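Local coordinates for protein possible phosphoglycerate mutase GPM2 (PDB 2A6P) that removes phosphate from a broad range of phosphorylated substrates and can serve as a fructose-1,6-bisphosphatase in gluconeogenesis, at residues P60-L71 / L79-A89. Residues are numbered along the deposited sequence; the frame is centred on the assembly and turned at random.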
ATOM      1  N   PRO A  60      -7.793   1.284 -20.908  1.00 30.41           N
ATOM      2  CA  PRO A  60      -7.165   0.136 -20.243  1.00 27.76           C
ATOM      3  C   PRO A  60      -7.062  -1.177 -21.020  1.00 25.97           C
ATOM      4  O   PRO A  60      -8.032  -1.621 -21.646  1.00 26.10           O
ATOM      5  CB  PRO A  60      -8.031  -0.067 -18.998  1.00 27.71           C
ATOM      6  CG  PRO A  60      -8.735   1.217 -18.826  1.00 29.03           C
ATOM      7  CD  PRO A  60      -9.030   1.659 -20.201  1.00 29.36           C
ATOM      8  N   ILE A  61      -5.886  -1.800 -20.974  1.00 24.04           N
ATOM      9  CA  ILE A  61      -5.722  -3.104 -21.599  1.00 21.99           C
ATOM     10  C   ILE A  61      -5.812  -4.062 -20.407  1.00 21.03           C
ATOM     11  O   ILE A  61      -5.044  -3.947 -19.446  1.00 21.40           O
ATOM     12  CB  ILE A  61      -4.361  -3.269 -22.322  1.00 20.78           C
ATOM     13  CG1 ILE A  61      -4.249  -4.703 -22.864  1.00 20.43           C
ATOM     14  CG2 ILE A  61      -3.224  -2.931 -21.390  1.00 18.70           C
ATOM     15  CD1 ILE A  61      -2.954  -4.992 -23.618  1.00 22.95           C
ATOM     16  N   VAL A  62      -6.775  -4.978 -20.462  1.00 19.73           N
ATOM     17  CA  VAL A  62      -7.000  -5.936 -19.378  1.00 19.32           C
ATOM     18  C   VAL A  62      -6.444  -7.332 -19.650  1.00 18.65           C
ATOM     19  O   VAL A  62      -6.838  -8.000 -20.617  1.00 18.36           O
ATOM     20  CB  VAL A  62      -8.511  -6.062 -19.070  1.00 18.97           C
ATOM     21  CG1 VAL A  62      -8.730  -7.017 -17.912  1.00 19.59           C
ATOM     22  CG2 VAL A  62      -9.106  -4.674 -18.761  1.00 19.33           C
ATOM     23  N   ILE A  63      -5.522  -7.755 -18.787  1.00 18.92           N
ATOM     24  CA  ILE A  63      -4.883  -9.062 -18.866  1.00 18.74           C
ATOM     25  C   ILE A  63      -5.433  -9.867 -17.690  1.00 19.47           C
ATOM     26  O   ILE A  63      -5.446  -9.378 -16.552  1.00 19.84           O
ATOM     27  CB  ILE A  63      -3.346  -8.935 -18.760  1.00 20.47           C
ATOM     28  CG1 ILE A  63      -2.797  -8.112 -19.933  1.00 21.58           C
ATOM     29  CG2 ILE A  63      -2.702 -10.315 -18.830  1.00 22.37           C
ATOM     30  CD1 ILE A  63      -3.186  -6.661 -19.914  1.00 24.25           C
ATOM     31  N   CYS A  64      -5.868 -11.096 -17.951  1.00 18.04           N
ATOM     32  CA  CYS A  64      -6.487 -11.920 -16.912  1.00 18.24           C
ATOM     33  C   CYS A  64      -5.902 -13.326 -16.741  1.00 18.19           C
ATOM     34  O   CYS A  64      -5.446 -13.934 -17.701  1.00 17.79           O
ATOM     35  CB  CYS A  64      -7.998 -12.029 -17.213  1.00 17.58           C
ATOM     36  SG  CYS A  64      -9.067 -12.789 -15.941  1.00 17.60           S
ATOM     37  N   SER A  65      -5.926 -13.833 -15.510  1.00 18.62           N
ATOM     38  CA  SER A  65      -5.438 -15.179 -15.222  1.00 18.78           C
ATOM     39  C   SER A  65      -6.456 -16.181 -15.807  1.00 18.92           C
ATOM     40  O   SER A  65      -7.675 -15.927 -15.820  1.00 18.84           O
ATOM     41  CB  SER A  65      -5.312 -15.386 -13.717  1.00 20.13           C
ATOM     42  OG  SER A  65      -5.163 -16.763 -13.421  1.00 21.64           O
ATOM     43  N   PRO A  66      -5.975 -17.336 -16.281  1.00 16.92           N
ATOM     44  CA  PRO A  66      -6.833 -18.371 -16.877  1.00 17.80           C
ATOM     45  C   PRO A  66      -7.859 -19.050 -15.974  1.00 17.08           C
ATOM     46  O   PRO A  66      -8.806 -19.652 -16.470  1.00 17.25           O
ATOM     47  CB  PRO A  66      -5.820 -19.379 -17.430  1.00 19.69           C
ATOM     48  CG  PRO A  66      -4.585 -18.543 -17.665  1.00 18.62           C
ATOM     49  CD  PRO A  66      -4.557 -17.687 -16.433  1.00 17.49           C
ATOM     50  N   ARG A  67      -7.661 -18.986 -14.662  1.00 17.47           N
ATOM     51  CA  ARG A  67      -8.583 -19.628 -13.725  1.00 17.26           C
ATOM     52  C   ARG A  67      -9.983 -19.080 -13.926  1.00 17.30           C
ATOM     53  O   ARG A  67     -10.154 -17.921 -14.307  1.00 15.75           O
ATOM     54  CB  ARG A  67      -8.138 -19.394 -12.277  1.00 15.86           C
ATOM     55  CG  ARG A  67      -6.753 -19.958 -11.927  1.00 16.07           C
ATOM     56  CD  ARG A  67      -6.709 -21.490 -11.995  1.00 16.44           C
ATOM     57  NE  ARG A  67      -6.599 -21.989 -13.360  1.00 16.01           N
ATOM     58  CZ  ARG A  67      -5.512 -21.870 -14.120  1.00 17.99           C
ATOM     59  NH1 ARG A  67      -4.418 -21.271 -13.657  1.00 15.80           N
ATOM     60  NH2 ARG A  67      -5.519 -22.344 -15.361  1.00 20.13           N
ATOM     61  N   ARG A  68     -10.984 -19.916 -13.668  1.00 18.57           N
ATOM     62  CA  ARG A  68     -12.361 -19.491 -13.835  1.00 19.50           C
ATOM     63  C   ARG A  68     -12.765 -18.417 -12.817  1.00 19.27           C
ATOM     64  O   ARG A  68     -13.539 -17.510 -13.139  1.00 18.68           O
ATOM     65  CB  ARG A  68     -13.312 -20.684 -13.723  1.00 23.43           C
ATOM     66  CG  ARG A  68     -14.740 -20.325 -14.147  1.00 32.70           C
ATOM     67  CD  ARG A  68     -14.756 -19.807 -15.599  1.00 38.57           C
ATOM     68  NE  ARG A  68     -15.631 -18.647 -15.780  1.00 43.24           N
ATOM     69  CZ  ARG A  68     -15.791 -18.000 -16.934  1.00 45.46           C
ATOM     70  NH1 ARG A  68     -15.138 -18.396 -18.022  1.00 45.75           N
ATOM     71  NH2 ARG A  68     -16.605 -16.949 -16.998  1.00 46.15           N
ATOM     72  N   ARG A  69     -12.247 -18.511 -11.593  1.00 17.07           N
ATOM     73  CA  ARG A  69     -12.591 -17.517 -10.579  1.00 17.68           C
ATOM     74  C   ARG A  69     -12.127 -16.108 -10.968  1.00 18.45           C
ATOM     75  O   ARG A  69     -12.738 -15.122 -10.554  1.00 20.41           O
ATOM     76  CB  ARG A  69     -12.013 -17.914  -9.205  1.00 15.83           C
ATOM     77  CG  ARG A  69     -10.500 -18.153  -9.157  1.00 14.54           C
ATOM     78  CD  ARG A  69     -10.105 -18.663  -7.774  1.00 14.16           C
ATOM     79  NE  ARG A  69      -8.697 -19.047  -7.650  1.00 14.23           N
ATOM     80  CZ  ARG A  69      -8.168 -20.174  -8.119  1.00 14.97           C
ATOM     81  NH1 ARG A  69      -8.931 -21.042  -8.767  1.00 18.47           N
ATOM     82  NH2 ARG A  69      -6.883 -20.455  -7.898  1.00 12.70           N
ATOM     83  N   THR A  70     -11.042 -16.008 -11.741  1.00 17.72           N
ATOM     84  CA  THR A  70     -10.548 -14.704 -12.179  1.00 17.56           C
ATOM     85  C   THR A  70     -11.289 -14.258 -13.442  1.00 19.37           C
ATOM     86  O   THR A  70     -11.611 -13.077 -13.595  1.00 19.95           O
ATOM     87  CB  THR A  70      -9.008 -14.707 -12.457  1.00 17.77           C
ATOM     88  OG1 THR A  70      -8.630 -15.917 -13.123  1.00 15.21           O
ATOM     89  CG2 THR A  70      -8.220 -14.563 -11.144  1.00 15.55           C
ATOM     90  N   LEU A  71     -11.573 -15.198 -14.342  1.00 19.52           N
ATOM     91  CA  LEU A  71     -12.307 -14.846 -15.555  1.00 20.93           C
ATOM     92  C   LEU A  71     -13.691 -14.363 -15.134  1.00 21.96           C
ATOM     93  O   LEU A  71     -14.203 -13.361 -15.636  1.00 20.57           O
ATOM     94  CB  LEU A  71     -12.436 -16.065 -16.479  1.00 20.16           C
ATOM     95  CG  LEU A  71     -11.155 -16.480 -17.214  1.00 19.74           C
ATOM     96  CD1 LEU A  71     -11.370 -17.813 -17.908  1.00 20.40           C
ATOM     97  CD2 LEU A  71     -10.772 -15.396 -18.234  1.00 21.02           C
ATOM     98  N   LEU A  79     -15.774  -5.921 -17.042  1.00 27.38           N
ATOM     99  CA  LEU A  79     -14.605  -5.655 -17.854  1.00 26.30           C
ATOM    100  C   LEU A  79     -14.580  -6.533 -19.101  1.00 27.02           C
ATOM    101  O   LEU A  79     -15.170  -7.612 -19.134  1.00 27.66           O
ATOM    102  CB  LEU A  79     -13.334  -5.923 -17.046  1.00 26.86           C
ATOM    103  CG  LEU A  79     -13.126  -5.220 -15.703  1.00 26.49           C
ATOM    104  CD1 LEU A  79     -11.899  -5.804 -15.009  1.00 24.92           C
ATOM    105  CD2 LEU A  79     -12.961  -3.728 -15.925  1.00 27.72           C
ATOM    106  N   THR A  80     -13.896  -6.059 -20.134  1.00 27.13           N
ATOM    107  CA  THR A  80     -13.749  -6.838 -21.344  1.00 26.29           C
ATOM    108  C   THR A  80     -12.259  -7.176 -21.345  1.00 24.71           C
ATOM    109  O   THR A  80     -11.400  -6.281 -21.329  1.00 22.78           O
ATOM    110  CB  THR A  80     -14.154  -6.030 -22.604  1.00 28.49           C
ATOM    111  OG1 THR A  80     -13.257  -4.930 -22.793  1.00 33.80           O
ATOM    112  CG2 THR A  80     -15.566  -5.493 -22.440  1.00 29.72           C
ATOM    113  N   VAL A  81     -11.967  -8.474 -21.308  1.00 23.87           N
ATOM    114  CA  VAL A  81     -10.594  -8.971 -21.272  1.00 22.09           C
ATOM    115  C   VAL A  81      -9.913  -8.959 -22.640  1.00 23.20           C
ATOM    116  O   VAL A  81     -10.465  -9.447 -23.628  1.00 24.24           O
ATOM    117  CB  VAL A  81     -10.552 -10.410 -20.691  1.00 21.37           C
ATOM    118  CG1 VAL A  81      -9.115 -10.939 -20.693  1.00 19.31           C
ATOM    119  CG2 VAL A  81     -11.125 -10.409 -19.276  1.00 19.07           C
ATOM    120  N   ASN A  82      -8.701  -8.410 -22.681  1.00 22.11           N
ATOM    121  CA  ASN A  82      -7.926  -8.315 -23.916  1.00 22.37           C
ATOM    122  C   ASN A  82      -6.972  -9.491 -24.094  1.00 21.76           C
ATOM    123  O   ASN A  82      -6.742  -9.936 -25.213  1.00 22.83           O
ATOM    124  CB  ASN A  82      -7.122  -7.006 -23.939  1.00 21.45           C
ATOM    125  CG  ASN A  82      -8.010  -5.782 -23.924  1.00 23.86           C
ATOM    126  OD1 ASN A  82      -8.737  -5.530 -24.883  1.00 25.40           O
ATOM    127  ND2 ASN A  82      -7.966  -5.023 -22.836  1.00 20.66           N
ATOM    128  N   GLU A  83      -6.416  -9.984 -22.990  1.00 21.54           N
ATOM    129  CA  GLU A  83      -5.478 -11.106 -23.042  1.00 22.72           C
ATOM    130  C   GLU A  83      -5.673 -12.036 -21.837  1.00 22.31           C
ATOM    131  O   GLU A  83      -5.762 -11.575 -20.694  1.00 20.89           O
ATOM    132  CB  GLU A  83      -4.028 -10.607 -23.009  1.00 24.41           C
ATOM    133  CG  GLU A  83      -3.693  -9.394 -23.879  1.00 30.50           C
ATOM    134  CD  GLU A  83      -3.236  -9.755 -25.286  1.00 33.16           C
ATOM    135  OE1 GLU A  83      -2.614 -10.824 -25.452  1.00 35.63           O
ATOM    136  OE2 GLU A  83      -3.479  -8.962 -26.225  1.00 35.78           O
ATOM    137  N   VAL A  84      -5.746 -13.339 -22.103  1.00 21.46           N
ATOM    138  CA  VAL A  84      -5.870 -14.336 -21.044  1.00 20.20           C
ATOM    139  C   VAL A  84      -4.549 -15.095 -21.103  1.00 19.86           C
ATOM    140  O   VAL A  84      -4.192 -15.627 -22.151  1.00 20.53           O
ATOM    141  CB  VAL A  84      -7.037 -15.311 -21.289  1.00 19.40           C
ATOM    142  CG1 VAL A  84      -7.062 -16.386 -20.195  1.00 19.99           C
ATOM    143  CG2 VAL A  84      -8.347 -14.552 -21.292  1.00 19.22           C
ATOM    144  N   THR A  85      -3.817 -15.130 -19.992  1.00 18.06           N
ATOM    145  CA  THR A  85      -2.526 -15.796 -19.973  1.00 18.23           C
ATOM    146  C   THR A  85      -2.137 -16.365 -18.610  1.00 18.99           C
ATOM    147  O   THR A  85      -2.391 -15.761 -17.564  1.00 17.92           O
ATOM    148  CB  THR A  85      -1.419 -14.812 -20.458  1.00 20.13           C
ATOM    149  OG1 THR A  85      -0.112 -15.354 -20.197  1.00 20.77           O
ATOM    150  CG2 THR A  85      -1.565 -13.466 -19.749  1.00 21.05           C
ATOM    151  N   GLY A  86      -1.520 -17.544 -18.637  1.00 19.36           N
ATOM    152  CA  GLY A  86      -1.086 -18.181 -17.412  1.00 17.49           C
ATOM    153  C   GLY A  86      -0.004 -17.357 -16.747  1.00 18.33           C
ATOM    154  O   GLY A  86       0.412 -17.649 -15.627  1.00 18.91           O
ATOM    155  N   LEU A  87       0.469 -16.324 -17.437  1.00 17.42           N
ATOM    156  CA  LEU A  87       1.500 -15.463 -16.865  1.00 17.80           C
ATOM    157  C   LEU A  87       1.015 -14.870 -15.531  1.00 17.79           C
ATOM    158  O   LEU A  87       1.813 -14.602 -14.623  1.00 17.05           O
ATOM    159  CB  LEU A  87       1.841 -14.322 -17.832  1.00 18.50           C
ATOM    160  CG  LEU A  87       2.933 -13.377 -17.324  1.00 18.70           C
ATOM    161  CD1 LEU A  87       4.233 -14.167 -17.214  1.00 16.79           C
ATOM    162  CD2 LEU A  87       3.097 -12.177 -18.263  1.00 18.11           C
ATOM    163  N   LEU A  88      -0.294 -14.665 -15.423  1.00 17.13           N
ATOM    164  CA  LEU A  88      -0.869 -14.091 -14.215  1.00 18.31           C
ATOM    165  C   LEU A  88      -1.430 -15.149 -13.261  1.00 17.95           C
ATOM    166  O   LEU A  88      -2.110 -14.810 -12.289  1.00 17.67           O
ATOM    167  CB  LEU A  88      -1.986 -13.100 -14.577  1.00 17.49           C
ATOM    168  CG  LEU A  88      -1.678 -11.919 -15.506  1.00 20.25           C
ATOM    169  CD1 LEU A  88      -2.858 -10.944 -15.491  1.00 19.23           C
ATOM    170  CD2 LEU A  88      -0.421 -11.201 -15.057  1.00 20.54           C
ATOM    171  N   ALA A  89      -1.149 -16.422 -13.537  1.00 16.16           N
ATOM    172  CA  ALA A  89      -1.651 -17.512 -12.704  1.00 16.84           C
ATOM    173  C   ALA A  89      -1.097 -17.433 -11.282  1.00 17.50           C
ATOM    174  O   ALA A  89      -0.029 -16.864 -11.050  1.00 16.37           O
ATOM    175  CB  ALA A  89      -1.297 -18.858 -13.340  1.00 16.53           C
TER
HETATM  176  O   HOH W   1     -10.078  -3.787 -22.354  1.00 32.46           O
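I63 and C64 pair in parallel with E83 and V84 in a beta-alpha-beta unit of the histidine phosphatase fold. Helix 68-76 makes the crossover. Strand 83-84 lies at one edge of the sheet, and strand 61-64 is held on its other side by strand 147-151.

Four backbone hydrogen bonds join the segments. V62 O accepts two N-H groups, from N82 N at 2.8 Å and from E83 N at 3.1 Å. C64 then uses both of its polar backbone atoms. C64 N donates to E83 O at 2.8 Å, and C64 O receives T85 N at 3.1 Å. Beyond the paired residues, water 1 donates to P60 O and T80 O.

The apolar contacts fall on two faces of the sheet. On the face of I63, CG2 stands anti to the backbone N (the CG1 torsion, chi1, is -62°). This puts I63 CG2 3.4 Å from L88 CD1, a tight contact between side chains that cross at about a right angle. T85 CG2 also presses on I63 CG2. On the face of C64, V81 CG1 lies 3.8 Å from C64 CB. L71 comes from the crossover helix, and its CD2 reaches V84 CG2 at 4.0 Å.

Past the strands, both segments lead toward the active site. S65 touches H152, the probable transition-state stabiliser, and A89 immediately precedes E90, the probable proton donor/acceptor. The 3-10 turn 86-88 packs against S65 and P66, and L88 O accepts a hydrogen bond from S151 OG. R67 NE forms a salt bridge with E34, while the edge of its guanidinium meets A89, NH1 lying 4.0 Å from A89 CB.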